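Local coordinates for protein annexin A8 (PDB 1W3W) that binds calcium and phospholipid as a member of the annexin family and acts as an indirect inhibitor of the thromboplastin-specific complex in blood coagulation, at residues A177-D182 with L213-E218. Numbering follows the deposited sequence.
Sequences ALALQD and LLRVFE
Val-216 reaches from helix 210-224 to helix 176-191 and meets it with both methyl groups. Its CB branches with CG1 anti to the backbone N (chi1 170°), which leaves CG2 beside that N and directed at the other helix. CG2 does most of the touching: it lies 3.7 Å from both Asp-182 CB and Ala-179 O. The methyl CB of Ala-179 is 4.2 Å from the same CG2. The second branch, CG1, makes a looser contact, 4.2 Å from Asp-182 CB. Ala-179, whose CA comes within 5.1 Å of Val-216 CA, marks the point of nearest backbone approach. Both segments lie in the third of the four annexin repeats, five-helix units, and join its first and third helices; the axes of 177-182 and 213-218 pass 8.4 Å apart at a crossing angle of -54°, away from the calcium site. Beside the valine, Ala-179 CB also packs 3.8 Å from CG of Arg-215, so the aliphatic base of the arginine flanks the small methyl. Asp-182 lends the contact its CB, while its carboxylate OD1 is hydrogen-bonded to His-212 NE2 and forms a salt bridge with Arg-208 NE, which probably stabilise its negative charge in this buried setting.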
ATOM      1  N   ALA A 177      -4.911 -25.442 -20.871  1.00 18.69           N
ATOM      2  CA  ALA A 177      -4.364 -26.684 -20.327  1.00 17.99           C
ATOM      3  C   ALA A 177      -3.573 -26.428 -19.049  1.00 17.62           C
ATOM      4  O   ALA A 177      -3.652 -27.194 -18.093  1.00 16.27           O
ATOM      5  CB  ALA A 177      -3.477 -27.386 -21.360  1.00 17.90           C
ATOM      6  N   LEU A 178      -2.807 -25.346 -19.040  1.00 17.55           N
ATOM      7  CA  LEU A 178      -1.975 -25.035 -17.894  1.00 18.14           C
ATOM      8  C   LEU A 178      -2.838 -24.521 -16.740  1.00 17.72           C
ATOM      9  O   LEU A 178      -2.569 -24.829 -15.588  1.00 17.23           O
ATOM     10  CB  LEU A 178      -0.891 -24.026 -18.277  1.00 18.75           C
ATOM     11  CG  LEU A 178       0.083 -23.608 -17.173  1.00 20.75           C
ATOM     12  CD1 LEU A 178       1.013 -24.744 -16.816  1.00 22.13           C
ATOM     13  CD2 LEU A 178       0.891 -22.395 -17.627  1.00 24.16           C
ATOM     14  N   ALA A 179      -3.892 -23.777 -17.059  1.00 17.44           N
ATOM     15  CA  ALA A 179      -4.813 -23.277 -16.042  1.00 17.63           C
ATOM     16  C   ALA A 179      -5.482 -24.438 -15.325  1.00 17.67           C
ATOM     17  O   ALA A 179      -5.600 -24.431 -14.103  1.00 18.06           O
ATOM     18  CB  ALA A 179      -5.872 -22.362 -16.679  1.00 17.79           C
ATOM     19  N   LEU A 180      -5.900 -25.446 -16.084  1.00 17.77           N
ATOM     20  CA  LEU A 180      -6.507 -26.643 -15.515  1.00 18.32           C
ATOM     21  C   LEU A 180      -5.523 -27.435 -14.665  1.00 18.02           C
ATOM     22  O   LEU A 180      -5.875 -27.900 -13.577  1.00 16.80           O
ATOM     23  CB  LEU A 180      -7.105 -27.541 -16.613  1.00 18.91           C
ATOM     24  CG  LEU A 180      -7.911 -28.743 -16.110  1.00 21.62           C
ATOM     25  CD1 LEU A 180      -9.134 -28.289 -15.308  1.00 24.09           C
ATOM     26  CD2 LEU A 180      -8.339 -29.657 -17.248  1.00 24.27           C
ATOM     27  N   GLN A 181      -4.290 -27.578 -15.154  1.00 17.90           N
ATOM     28  CA  GLN A 181      -3.245 -28.246 -14.391  1.00 18.37           C
ATOM     29  C   GLN A 181      -2.918 -27.500 -13.088  1.00 17.33           C
ATOM     30  O   GLN A 181      -2.737 -28.120 -12.050  1.00 17.68           O
ATOM     31  CB  GLN A 181      -1.969 -28.429 -15.216  1.00 19.13           C
ATOM     32  CG  GLN A 181      -0.978 -29.406 -14.564  1.00 23.16           C
ATOM     33  CD  GLN A 181      -1.610 -30.792 -14.258  1.00 27.45           C
ATOM     34  OE1 GLN A 181      -2.136 -31.448 -15.162  1.00 29.52           O
ATOM     35  NE2 GLN A 181      -1.555 -31.224 -12.984  1.00 28.65           N
ATOM     36  N   ASP A 182      -2.831 -26.182 -13.154  1.00 16.40           N
ATOM     37  CA  ASP A 182      -2.622 -25.378 -11.960  1.00 16.43           C
ATOM     38  C   ASP A 182      -3.751 -25.592 -10.950  1.00 16.21           C
ATOM     39  O   ASP A 182      -3.479 -25.757  -9.773  1.00 16.94           O
ATOM     40  CB  ASP A 182      -2.504 -23.896 -12.309  1.00 16.09           C
ATOM     41  CG  ASP A 182      -1.150 -23.537 -12.865  1.00 17.57           C
ATOM     42  OD1 ASP A 182      -1.018 -22.385 -13.341  1.00 16.93           O
ATOM     43  OD2 ASP A 182      -0.173 -24.329 -12.873  1.00 16.60           O
ATOM     44  N   LEU A 213      -4.513 -16.421 -13.327  1.00 18.78           N
ATOM     45  CA  LEU A 213      -4.962 -16.815 -11.987  1.00 18.99           C
ATOM     46  C   LEU A 213      -6.465 -16.743 -11.868  1.00 18.75           C
ATOM     47  O   LEU A 213      -7.067 -17.597 -11.228  1.00 17.90           O
ATOM     48  CB  LEU A 213      -4.316 -15.959 -10.901  1.00 19.02           C
ATOM     49  CG  LEU A 213      -2.873 -16.309 -10.530  1.00 19.93           C
ATOM     50  CD1 LEU A 213      -2.377 -15.300  -9.523  1.00 21.92           C
ATOM     51  CD2 LEU A 213      -2.740 -17.707  -9.990  1.00 19.63           C
ATOM     52  N   LEU A 214      -7.088 -15.756 -12.512  1.00 19.28           N
ATOM     53  CA  LEU A 214      -8.553 -15.676 -12.480  1.00 19.84           C
ATOM     54  C   LEU A 214      -9.186 -16.912 -13.076  1.00 19.80           C
ATOM     55  O   LEU A 214     -10.200 -17.413 -12.566  1.00 19.48           O
ATOM     56  CB  LEU A 214      -9.061 -14.429 -13.197  1.00 20.61           C
ATOM     57  CG  LEU A 214      -8.798 -13.151 -12.389  1.00 22.09           C
ATOM     58  CD1 LEU A 214      -8.958 -11.915 -13.262  1.00 24.10           C
ATOM     59  CD2 LEU A 214      -9.728 -13.100 -11.204  1.00 23.25           C
ATOM     60  N   ARG A 215      -8.603 -17.405 -14.165  1.00 19.06           N
ATOM     61  CA  ARG A 215      -9.089 -18.642 -14.762  1.00 19.24           C
ATOM     62  C   ARG A 215      -8.792 -19.848 -13.856  1.00 17.93           C
ATOM     63  O   ARG A 215      -9.596 -20.758 -13.775  1.00 17.66           O
ATOM     64  CB  ARG A 215      -8.491 -18.831 -16.155  1.00 19.83           C
ATOM     65  CG  ARG A 215      -8.964 -20.080 -16.877  1.00 24.33           C
ATOM     66  CD  ARG A 215     -10.397 -20.001 -17.362  1.00 30.44           C
ATOM     67  NE  ARG A 215     -10.579 -20.849 -18.539  1.00 36.05           N
ATOM     68  CZ  ARG A 215     -10.308 -20.490 -19.799  1.00 38.84           C
ATOM     69  NH1 ARG A 215      -9.845 -19.272 -20.093  1.00 40.04           N
ATOM     70  NH2 ARG A 215     -10.515 -21.362 -20.779  1.00 40.57           N
ATOM     71  N   VAL A 216      -7.634 -19.861 -13.202  1.00 16.73           N
ATOM     72  CA  VAL A 216      -7.301 -20.926 -12.279  1.00 16.77           C
ATOM     73  C   VAL A 216      -8.340 -20.967 -11.148  1.00 16.95           C
ATOM     74  O   VAL A 216      -8.778 -22.044 -10.774  1.00 15.62           O
ATOM     75  CB  VAL A 216      -5.871 -20.791 -11.704  1.00 16.59           C
ATOM     76  CG1 VAL A 216      -5.640 -21.761 -10.562  1.00 16.79           C
ATOM     77  CG2 VAL A 216      -4.825 -21.018 -12.786  1.00 16.40           C
ATOM     78  N   PHE A 217      -8.745 -19.806 -10.631  1.00 17.58           N
ATOM     79  CA  PHE A 217      -9.697 -19.766  -9.523  1.00 18.61           C
ATOM     80  C   PHE A 217     -11.046 -20.309  -9.948  1.00 19.51           C
ATOM     81  O   PHE A 217     -11.689 -21.019  -9.189  1.00 19.97           O
ATOM     82  CB  PHE A 217      -9.882 -18.355  -8.965  1.00 18.91           C
ATOM     83  CG  PHE A 217      -8.641 -17.738  -8.401  1.00 18.78           C
ATOM     84  CD1 PHE A 217      -7.536 -18.502  -8.037  1.00 19.43           C
ATOM     85  CD2 PHE A 217      -8.592 -16.376  -8.203  1.00 20.56           C
ATOM     86  CE1 PHE A 217      -6.412 -17.910  -7.510  1.00 20.36           C
ATOM     87  CE2 PHE A 217      -7.464 -15.788  -7.684  1.00 20.88           C
ATOM     88  CZ  PHE A 217      -6.373 -16.551  -7.358  1.00 21.14           C
ATOM     89  N   GLU A 218     -11.475 -19.970 -11.159  1.00 20.84           N
ATOM     90  CA  GLU A 218     -12.704 -20.517 -11.728  1.00 22.09           C
ATOM     91  C   GLU A 218     -12.654 -22.039 -11.825  1.00 21.50           C
ATOM     92  O   GLU A 218     -13.584 -22.718 -11.392  1.00 21.81           O
ATOM     93  CB  GLU A 218     -12.935 -19.973 -13.139  1.00 22.95           C
ATOM     94  CG  GLU A 218     -13.441 -18.556 -13.240  1.00 27.50           C
ATOM     95  CD  GLU A 218     -13.689 -18.174 -14.696  1.00 32.99           C
ATOM     96  OE1 GLU A 218     -14.677 -18.678 -15.284  1.00 37.94           O
ATOM     97  OE2 GLU A 218     -12.875 -17.414 -15.265  1.00 36.95           O
TER